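Local atomic coordinates of aminoglycoside phosphotransferase (Mycobacterium smegmatis, PDB entry 6EF6), a protein that phosphorylates (S)-1-amino-2-propanol as the kinase of a bacterial microcompartment that serves aminoacetone utilization. Residues A[147-150]-A[151-154]; A[164-167]-A[168-172]. All blocks are in the same frame, centred on the assembly; numbering follows the deposited sequence.

Contact 1: A[147-150]-A[151-154]. With ACT (acetate ion), chain F.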
# COMPACT_ATOMS: atom_id res chain seq x y z
N PHE A 147 -15.35 -3.00 -3.68
CA PHE A 147 -14.68 -1.79 -4.14
C PHE A 147 -15.32 -0.52 -3.60
O PHE A 147 -14.61 0.48 -3.38
CB PHE A 147 -14.53 -1.72 -5.66
CG PHE A 147 -13.41 -2.60 -6.18
CD1 PHE A 147 -12.10 -2.13 -6.08
CD2 PHE A 147 -13.64 -3.84 -6.70
CE1 PHE A 147 -11.06 -2.91 -6.48
CE2 PHE A 147 -12.58 -4.63 -7.15
CZ PHE A 147 -11.29 -4.15 -7.04
N GLN A 148 -16.64 -0.46 -3.51
CA GLN A 148 -17.29 0.75 -3.02
C GLN A 148 -16.87 1.07 -1.60
O GLN A 148 -16.62 2.24 -1.28
CB GLN A 148 -18.81 0.59 -3.12
CG GLN A 148 -19.53 1.85 -2.71
CD GLN A 148 -21.02 1.82 -2.98
OE1 GLN A 148 -21.52 1.07 -3.84
NE2 GLN A 148 -21.73 2.69 -2.34
N THR A 149 -16.84 0.08 -0.71
CA THR A 149 -16.42 0.29 0.66
C THR A 149 -14.97 0.75 0.71
O THR A 149 -14.64 1.68 1.46
CB THR A 149 -16.58 -1.03 1.42
OG1 THR A 149 -17.97 -1.38 1.37
CG2 THR A 149 -16.19 -0.91 2.87
N LEU A 150 -14.12 0.18 -0.14
CA LEU A 150 -12.73 0.63 -0.21
C LEU A 150 -12.65 2.09 -0.63
O LEU A 150 -11.88 2.87 -0.04
CB LEU A 150 -11.97 -0.30 -1.16
CG LEU A 150 -10.51 0.07 -1.43
CD1 LEU A 150 -9.68 0.11 -0.16
CD2 LEU A 150 -9.94 -0.99 -2.40
N GLY A 151 -13.42 2.49 -1.63
CA GLY A 151 -13.44 3.89 -2.04
C GLY A 151 -13.89 4.82 -0.94
O GLY A 151 -13.33 5.91 -0.78
N ARG A 152 -14.94 4.45 -0.20
CA ARG A 152 -15.43 5.30 0.87
C ARG A 152 -14.37 5.48 1.95
O ARG A 152 -14.17 6.60 2.46
CB ARG A 152 -16.69 4.66 1.43
CG ARG A 152 -17.35 5.51 2.49
CD ARG A 152 -18.47 4.78 3.21
NE ARG A 152 -17.97 3.78 4.15
CZ ARG A 152 -18.29 2.48 4.15
NH1 ARG A 152 -19.10 1.98 3.22
NH2 ARG A 152 -17.78 1.68 5.08
N ILE A 153 -13.71 4.40 2.34
CA ILE A 153 -12.66 4.49 3.38
C ILE A 153 -11.46 5.30 2.88
O ILE A 153 -10.90 6.14 3.63
CB ILE A 153 -12.28 3.08 3.85
CG1 ILE A 153 -13.47 2.48 4.61
CG2 ILE A 153 -10.96 3.10 4.72
CD1 ILE A 153 -13.35 0.99 4.93
N THR A 154 -11.12 5.16 1.60
CA THR A 154 -10.05 5.97 1.04
C THR A 154 -10.38 7.46 1.13
O THR A 154 -9.53 8.28 1.52
CB THR A 154 -9.79 5.56 -0.41
OG1 THR A 154 -9.42 4.19 -0.49
CG2 THR A 154 -8.63 6.41 -0.98
C ACT F . -19.31 -2.73 4.08
O ACT F . -19.21 -3.21 5.25
OXT ACT F . -18.80 -3.15 3.01
CH3 ACT F . -20.19 -1.46 3.92
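Thr154 and Leu150, one helical turn apart, are joined twice at a single oxygen. Leu150 O accepts both the amide and the hydroxyl of Thr154, the two donors arriving from opposite faces of the carbonyl plane. Thr154 OG1 is 2.8 Å from Leu150 O and sits 39° out of that plane rather than on a lone pair. With chi1 at -59°, OG1 lies beside its own backbone N and can turn back to the preceding turn, so a buried threonine satisfies its polar group within the helix. Thr149 runs alongside Arg152, and Thr149 OG1 donates to OXT of an acetate, probably from the crystallisation liquor, at 2.6 Å. In one of two modelled conformers, Arg152 NH2 is 3.8 Å from Thr149 CG2, and the acetate CH3 lies at the guanidinium edge, 3.7 Å from Arg152 NH1; beyond that conformer both contacts are doubtful. Arg246 also binds this anion. This is the first stretch of alpha-helix 147-163 in the kinase-like phosphotransferase fold, with regular i to i+4 bonds such as Ile153 N to Thr149 O at 3.0 Å. Farther out, Leu150 and Ile153 pack on Leu237, and the ring of Phe147 stacks with Trp281.

Contact 2: A[164-167]-A[168-172]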
# COMPACT_ATOMS: atom_id res chain seq x y z
N TRP A 164 -5.19 17.47 8.60
CA TRP A 164 -4.33 17.16 9.74
C TRP A 164 -3.11 18.05 9.70
O TRP A 164 -2.35 18.03 8.72
CB TRP A 164 -3.90 15.69 9.68
CG TRP A 164 -3.05 15.22 10.85
CD1 TRP A 164 -3.22 15.55 12.19
CD2 TRP A 164 -1.91 14.36 10.79
NE1 TRP A 164 -2.25 14.94 12.95
CE2 TRP A 164 -1.45 14.19 12.12
CE3 TRP A 164 -1.24 13.71 9.75
CZ2 TRP A 164 -0.35 13.41 12.41
CZ3 TRP A 164 -0.16 12.93 10.05
CH2 TRP A 164 0.27 12.77 11.37
N THR A 165 -2.89 18.77 10.79
CA THR A 165 -1.64 19.49 10.95
C THR A 165 -0.60 18.52 11.48
O THR A 165 -0.73 18.00 12.60
CB THR A 165 -1.87 20.68 11.88
OG1 THR A 165 -2.81 21.56 11.25
CG2 THR A 165 -0.56 21.42 12.15
N ARG A 166 0.42 18.26 10.68
CA ARG A 166 1.39 17.22 10.99
C ARG A 166 2.37 17.66 12.09
O ARG A 166 2.62 18.87 12.28
CB ARG A 166 2.15 16.82 9.75
CG ARG A 166 1.18 16.26 8.68
CD ARG A 166 1.90 15.61 7.56
NE ARG A 166 2.62 16.59 6.73
CZ ARG A 166 2.10 17.21 5.69
NH1 ARG A 166 0.85 16.99 5.34
NH2 ARG A 166 2.85 18.07 5.01
N PRO A 167 2.90 16.71 12.85
CA PRO A 167 3.85 17.07 13.91
C PRO A 167 5.09 17.73 13.35
O PRO A 167 5.55 17.43 12.24
CB PRO A 167 4.23 15.72 14.53
CG PRO A 167 3.33 14.74 14.01
CD PRO A 167 2.65 15.26 12.79
N ALA A 168 5.68 18.60 14.17
CA ALA A 168 7.03 19.02 13.90
C ALA A 168 7.89 17.77 13.78
O ALA A 168 7.75 16.82 14.56
CB ALA A 168 7.56 19.93 15.01
N GLY A 169 8.76 17.80 12.81
CA GLY A 169 9.66 16.70 12.54
C GLY A 169 9.06 15.53 11.79
O GLY A 169 9.78 14.56 11.56
N PHE A 170 7.80 15.59 11.39
CA PHE A 170 7.22 14.52 10.57
C PHE A 170 8.08 14.30 9.34
O PHE A 170 8.51 15.24 8.68
CB PHE A 170 5.84 14.95 10.11
CG PHE A 170 5.07 13.86 9.41
CD1 PHE A 170 4.27 13.03 10.15
CD2 PHE A 170 5.07 13.74 8.03
CE1 PHE A 170 3.56 12.02 9.55
CE2 PHE A 170 4.33 12.74 7.42
CZ PHE A 170 3.56 11.91 8.20
N GLY A 171 8.31 13.03 9.00
CA GLY A 171 9.11 12.68 7.86
C GLY A 171 8.65 11.39 7.22
O GLY A 171 8.67 10.35 7.88
N ARG A 172 8.22 11.47 5.97
CA ARG A 172 7.95 10.26 5.20
C ARG A 172 8.44 10.47 3.77
O ARG A 172 8.53 11.61 3.31
CB ARG A 172 6.47 9.88 5.12
CG ARG A 172 5.84 9.52 6.45
CD ARG A 172 6.35 8.19 7.00
NE ARG A 172 6.05 7.08 6.09
CZ ARG A 172 6.28 5.80 6.33
NH1 ARG A 172 6.86 5.40 7.45
NH2 ARG A 172 5.92 4.92 5.46
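Phe170 folds back over the loop that follows helix 147-163 and meets three side chains of segment 164-167. The benzo edge of Trp164 points toward the Phe170 face in an offset edge-to-face pair, planes at 88°, with Trp164 CH2 3.8 Å from Phe170 CE1. Arg166 offers an aliphatic carbon: its CD lies over a ring face, 3.9 Å from the Phe170 centroid, in a CH-pi contact. Arg166 NE follows on the CD2 side, and the bend at chi3 (-69°) carries the guanidinium onward, its plane 49° from that of the ring. Pro167 CD approaches Phe170 CD1 to 3.8 Å. Beneath this cluster, Leu227 touches both aromatic residues, and Trp164 stacks with Trp87 of helix 78-94. The turn itself is looser and faces solvent. Pro167 to Phe170 form a type II beta turn closed by Phe170 N to Pro167 O at 3.0 Å. Exposed Ala168 holds the first corner, and Gly169 takes the second, at a positive phi that glycine adopts readily. Apart from that one backbone bond, the side chains meet mainly through dispersion and weakly polar aromatic contacts, and Arg166 forms no cation-pi stack with the ring.

How the contacts relate
Contact 1 lies near the start of helix 147-163, and contact 2 begins at the residue that leaves that helix, so the two follow in series along the chain. Their centres are 26 Å apart and their nearest atoms about 12 Å. One is largely buried and bonded through the helix backbone; the other is a surface turn built mainly on aromatic packing. From contact 1, the side chain of Leu150 is about 13 Å from a bound sodium ion and about 14 Å from the bound (2R)-1-methoxypropan-2-amine. In contact 2, Arg172 hydrogen-bonds the backbone oxygens of Asp254 and Cys256, close in sequence to Asp252, which lines the benzoic acid pocket and, with Asp231, holds a sodium ion.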